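ATP phosphoribosyltransferase regulatory subunit (PDB 1Z7M) is required for the first step of histidine biosynthesis and may allow feedback regulation of ATP phosphoribosyltransferase by histidine. Local coordinates at residues B[106-110]-B[310-315]; B[116-122]-B[146-150]. One frame throughout, in Å; residues are numbered along the deposited sequence.

Contact 1 of 2, residues B[106-110]-B[310-315]; sequences VRLYS and LLSNFQ
The ring of Phe314 carries one face against helix 102-111, with Arg107 CA 4.2 Å above the ring plane and displaced toward the rim. Val106 CG1 and Ser110 OG approach the same ring obliquely, so three residues on neighbouring turns of the helix meet a single aromatic. Arg107 offers the ring its aliphatic part, CB lying 4.0 Å from Phe314 CE2, while the guanidinium leads away to a salt bridge with Glu64. Were Phe314 an alanine, Val106 CG1 and the Arg107 methylenes would probably lose the ring they pack on, opening a gap beside the helix. The Tyr109 ring is met at its edge, in plane, by Leu311 CD1, 3.4 Å from Tyr109 CD2. Gln315 NE2 comes obliquely to Tyr109 CE2 at 3.7 Å, the amide and ring planes 43° apart. With CG1 anti to the backbone N (chi1 168°), Val106 brings this methyl to 3.5 Å from Leu311 CD2; a beta-branched residue suits the place because CG2 can meet Phe148 of the sheet. The arrangement joins helix 102-111 to the turn after helix 308-312, two elements of the class II aminoacyl-tRNA synthetase-like fold of the HisZ subfamily.

Contact 2 of 2, residues B[116-122]-B[146-150]; sequences TSARYSY and ELFGE
Glu150 OE1 is gripped by two donors that reach it from opposite faces of the carboxylate plane: Ser117 OG at 2.9 Å and Arg119 NH2, in a salt bridge, at 2.8 Å. The CG of Glu150 lies trans to its backbone N (chi1 -168°), and a bend at chi2 turns OE1 back toward both donors. The guanidinium and carboxylate planes stand 85° apart, yet Glu150 OE1 lies close to the guanidinium plane. Arg119 also bridges to Glu158 of helix 152-169, so its charge is shared between two acids. These groups flank the open end of an antiparallel beta hairpin formed by strands 118-127 and 139-148. Ala118 with Phe148 and Tyr120 with Glu146 are hydrogen-bonded pairs, and Arg119 with Leu147 between them is a non-hydrogen-bonded pair. The Tyr120 N to Glu146 O bond is nearly straight at 176°. On the sheet face bearing Arg119 and Leu147, Leu147 CD2 lies over the guanidinium, 3.8 Å from Arg119 NE, an apolar support for a flat cation. On the opposite sheet face the side chains of Tyr120 and Phe148 cross at about a right angle, next to helix 102-111. Glycine suits position 149 because its backbone angles would jam a CB against the preceding carbonyl oxygen. Further along the hairpin, Glu146 OE2 sits at the edge of the Tyr122 ring, 3.9 Å from Tyr122 CE2, and Glu146 OE1 is hydrogen-bonded to Tyr307 OH.

In the fold
Contact 2 lies nested in the chain loop that contact 1 closes, their centres about 12 Å apart, and helix 102-111 is followed in the chain by strand 118-127. Contact 1 is the more buried and works mainly through apolar and aromatic side chains. Contact 2 is partly buried: main-chain bonds join its strands, while a charged cluster occupies the face turned to helix 152-169. The two meet on the opposite sheet face, where Tyr109 packs on Phe148 and Leu108 packs on Tyr120. The 310-315 segment reaches Phe148 of the hairpin as well, through Leu311. The second subunit touches both contacts: its Leu24 packs on Arg107 of contact 1 and its Leu33 on Tyr120 of contact 2.

Contact 1 of 2, residues B[106-110]-B[310-315]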
# COMPACT_ATOMS: atom_id res chain seq x y z
N VAL B 106 8.56 -2.38 25.62
CA VAL B 106 9.97 -2.31 25.96
C VAL B 106 10.51 -0.97 25.51
O VAL B 106 11.39 -0.41 26.15
CB VAL B 106 10.76 -3.44 25.32
CG1 VAL B 106 12.24 -3.18 25.46
CG2 VAL B 106 10.42 -4.74 25.98
N ARG B 107 9.99 -0.46 24.40
CA ARG B 107 10.43 0.84 23.89
C ARG B 107 9.98 1.93 24.86
O ARG B 107 10.74 2.84 25.19
CB ARG B 107 9.83 1.10 22.51
CG ARG B 107 10.20 2.45 21.91
CD ARG B 107 9.54 2.63 20.55
NE ARG B 107 8.08 2.51 20.64
CZ ARG B 107 7.30 2.14 19.64
NH1 ARG B 107 7.83 1.85 18.46
NH2 ARG B 107 5.98 2.05 19.81
N LEU B 108 8.73 1.84 25.31
CA LEU B 108 8.18 2.81 26.25
C LEU B 108 9.11 2.93 27.46
O LEU B 108 9.38 4.02 27.96
CB LEU B 108 6.78 2.37 26.70
CG LEU B 108 6.14 3.21 27.81
CD1 LEU B 108 6.04 4.64 27.35
CD2 LEU B 108 4.78 2.68 28.17
N TYR B 109 9.60 1.79 27.92
CA TYR B 109 10.48 1.77 29.07
C TYR B 109 11.79 2.51 28.81
O TYR B 109 12.42 3.01 29.74
CB TYR B 109 10.76 0.33 29.46
CG TYR B 109 11.66 0.25 30.65
CD1 TYR B 109 11.26 0.76 31.88
CD2 TYR B 109 12.93 -0.29 30.54
CE1 TYR B 109 12.12 0.75 32.98
CE2 TYR B 109 13.81 -0.31 31.63
CZ TYR B 109 13.39 0.21 32.85
OH TYR B 109 14.25 0.18 33.92
N SER B 110 12.19 2.58 27.55
CA SER B 110 13.42 3.27 27.16
C SER B 110 13.25 4.76 27.33
O SER B 110 14.17 5.44 27.76
CB SER B 110 13.75 3.00 25.69
OG SER B 110 13.94 1.62 25.45
N LEU B 310 16.26 -7.89 24.85
CA LEU B 310 15.45 -6.89 24.18
C LEU B 310 15.69 -5.48 24.68
O LEU B 310 15.71 -4.53 23.90
CB LEU B 310 13.97 -7.20 24.34
CG LEU B 310 13.52 -8.40 23.53
CD1 LEU B 310 12.10 -8.78 23.91
CD2 LEU B 310 13.63 -8.05 22.06
N LEU B 311 15.86 -5.34 25.99
CA LEU B 311 16.10 -4.05 26.60
C LEU B 311 17.36 -3.38 26.06
O LEU B 311 17.50 -2.16 26.12
CB LEU B 311 16.22 -4.22 28.10
CG LEU B 311 15.19 -3.50 28.96
CD1 LEU B 311 15.38 -2.00 28.84
CD2 LEU B 311 13.79 -3.91 28.53
N SER B 312 18.27 -4.19 25.53
CA SER B 312 19.53 -3.69 24.99
C SER B 312 19.41 -3.02 23.64
O SER B 312 20.20 -2.14 23.32
CB SER B 312 20.55 -4.83 24.87
OG SER B 312 20.28 -5.62 23.73
N ASN B 313 18.45 -3.45 22.83
CA ASN B 313 18.24 -2.86 21.50
C ASN B 313 17.88 -1.37 21.59
O ASN B 313 17.77 -0.69 20.57
CB ASN B 313 17.15 -3.61 20.73
CG ASN B 313 17.68 -4.89 20.10
OD1 ASN B 313 18.59 -4.85 19.28
ND2 ASN B 313 17.10 -6.02 20.49
N PHE B 314 17.69 -0.89 22.81
CA PHE B 314 17.39 0.51 23.06
C PHE B 314 18.38 1.01 24.12
O PHE B 314 19.52 1.35 23.80
CB PHE B 314 15.94 0.68 23.55
CG PHE B 314 14.91 0.03 22.66
CD1 PHE B 314 14.58 -1.32 22.82
CD2 PHE B 314 14.28 0.76 21.66
CE1 PHE B 314 13.63 -1.92 22.00
CE2 PHE B 314 13.32 0.17 20.84
CZ PHE B 314 12.99 -1.17 21.01
N GLN B 315 17.95 1.04 25.38
CA GLN B 315 18.83 1.50 26.46
C GLN B 315 19.77 0.38 26.82
O GLN B 315 20.02 -0.53 26.03
CB GLN B 315 18.03 1.95 27.70
CG GLN B 315 17.48 0.83 28.58
CD GLN B 315 17.06 1.31 29.97
OE1 GLN B 315 16.44 2.36 30.12
NE2 GLN B 315 17.40 0.53 30.99

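Contact 2 of 2, residues B[116-122]-B[146-150]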
# COMPACT_ATOMS: atom_id res chain seq x y z
N THR B 116 14.03 3.39 37.15
CA THR B 116 13.23 2.84 38.22
C THR B 116 12.44 1.64 37.71
O THR B 116 12.44 1.33 36.52
CB THR B 116 12.24 3.88 38.78
OG1 THR B 116 11.33 3.24 39.68
CG2 THR B 116 11.46 4.55 37.64
N SER B 117 11.76 0.97 38.64
CA SER B 117 10.95 -0.19 38.34
C SER B 117 9.76 0.27 37.49
O SER B 117 9.30 1.41 37.61
CB SER B 117 10.46 -0.78 39.67
OG SER B 117 10.12 -2.15 39.56
N ALA B 118 9.27 -0.63 36.64
CA ALA B 118 8.12 -0.34 35.77
C ALA B 118 7.28 -1.60 35.55
O ALA B 118 7.80 -2.65 35.15
CB ALA B 118 8.60 0.19 34.44
N ARG B 119 5.98 -1.50 35.84
CA ARG B 119 5.08 -2.63 35.64
C ARG B 119 4.03 -2.22 34.61
O ARG B 119 3.26 -1.28 34.83
CB ARG B 119 4.40 -3.06 36.94
CG ARG B 119 5.28 -3.80 37.93
CD ARG B 119 5.95 -2.84 38.90
NE ARG B 119 7.03 -3.45 39.68
CZ ARG B 119 6.87 -4.45 40.54
NH1 ARG B 119 5.67 -4.97 40.75
NH2 ARG B 119 7.93 -4.91 41.19
N TYR B 120 4.00 -2.93 33.50
CA TYR B 120 3.07 -2.66 32.41
C TYR B 120 2.08 -3.79 32.14
O TYR B 120 2.38 -4.96 32.38
CB TYR B 120 3.87 -2.40 31.13
CG TYR B 120 4.69 -1.15 31.15
CD1 TYR B 120 5.82 -1.01 30.33
CD2 TYR B 120 4.32 -0.07 31.94
CE1 TYR B 120 6.56 0.18 30.30
CE2 TYR B 120 5.05 1.12 31.91
CZ TYR B 120 6.16 1.24 31.10
OH TYR B 120 6.86 2.43 31.10
N SER B 121 0.91 -3.44 31.63
CA SER B 121 -0.06 -4.45 31.28
C SER B 121 -0.71 -4.04 29.96
O SER B 121 -0.68 -2.87 29.59
CB SER B 121 -1.12 -4.62 32.38
OG SER B 121 -1.78 -3.41 32.67
N TYR B 122 -1.26 -5.01 29.24
CA TYR B 122 -1.92 -4.73 27.97
C TYR B 122 -3.08 -5.68 27.70
O TYR B 122 -3.01 -6.87 28.00
CB TYR B 122 -0.90 -4.82 26.83
CG TYR B 122 -0.17 -6.14 26.75
CD1 TYR B 122 -0.72 -7.24 26.09
CD2 TYR B 122 1.10 -6.28 27.30
CE1 TYR B 122 -0.03 -8.44 25.98
CE2 TYR B 122 1.80 -7.48 27.20
CZ TYR B 122 1.23 -8.55 26.54
OH TYR B 122 1.94 -9.73 26.45
N GLU B 146 4.52 -6.89 31.68
CA GLU B 146 5.97 -6.81 31.49
C GLU B 146 6.58 -6.20 32.74
O GLU B 146 6.07 -5.22 33.28
CB GLU B 146 6.31 -5.92 30.30
CG GLU B 146 5.70 -6.35 28.99
CD GLU B 146 6.24 -7.67 28.48
OE1 GLU B 146 7.48 -7.82 28.50
OE2 GLU B 146 5.45 -8.54 28.05
N LEU B 147 7.68 -6.76 33.20
CA LEU B 147 8.34 -6.23 34.38
C LEU B 147 9.71 -5.71 33.95
O LEU B 147 10.52 -6.46 33.41
CB LEU B 147 8.49 -7.33 35.42
CG LEU B 147 8.09 -6.92 36.83
CD1 LEU B 147 8.35 -8.06 37.78
CD2 LEU B 147 8.87 -5.68 37.25
N PHE B 148 9.97 -4.42 34.17
CA PHE B 148 11.25 -3.83 33.77
C PHE B 148 11.93 -3.10 34.92
O PHE B 148 11.28 -2.39 35.68
CB PHE B 148 11.06 -2.80 32.65
CG PHE B 148 10.46 -3.36 31.40
CD1 PHE B 148 9.43 -2.69 30.76
CD2 PHE B 148 10.96 -4.53 30.84
CE1 PHE B 148 8.90 -3.17 29.58
CE2 PHE B 148 10.43 -5.02 29.65
CZ PHE B 148 9.40 -4.33 29.02
N GLY B 149 13.25 -3.27 35.04
CA GLY B 149 13.99 -2.58 36.08
C GLY B 149 14.20 -3.28 37.40
O GLY B 149 15.32 -3.35 37.90
N GLU B 150 13.12 -3.80 37.98
CA GLU B 150 13.18 -4.49 39.26
C GLU B 150 14.35 -5.47 39.27
O GLU B 150 14.85 -5.87 38.22
CB GLU B 150 11.87 -5.24 39.50
CG GLU B 150 11.68 -5.78 40.91
CD GLU B 150 11.45 -4.66 41.93
OE1 GLU B 150 10.45 -3.92 41.78
OE2 GLU B 150 12.28 -4.54 42.87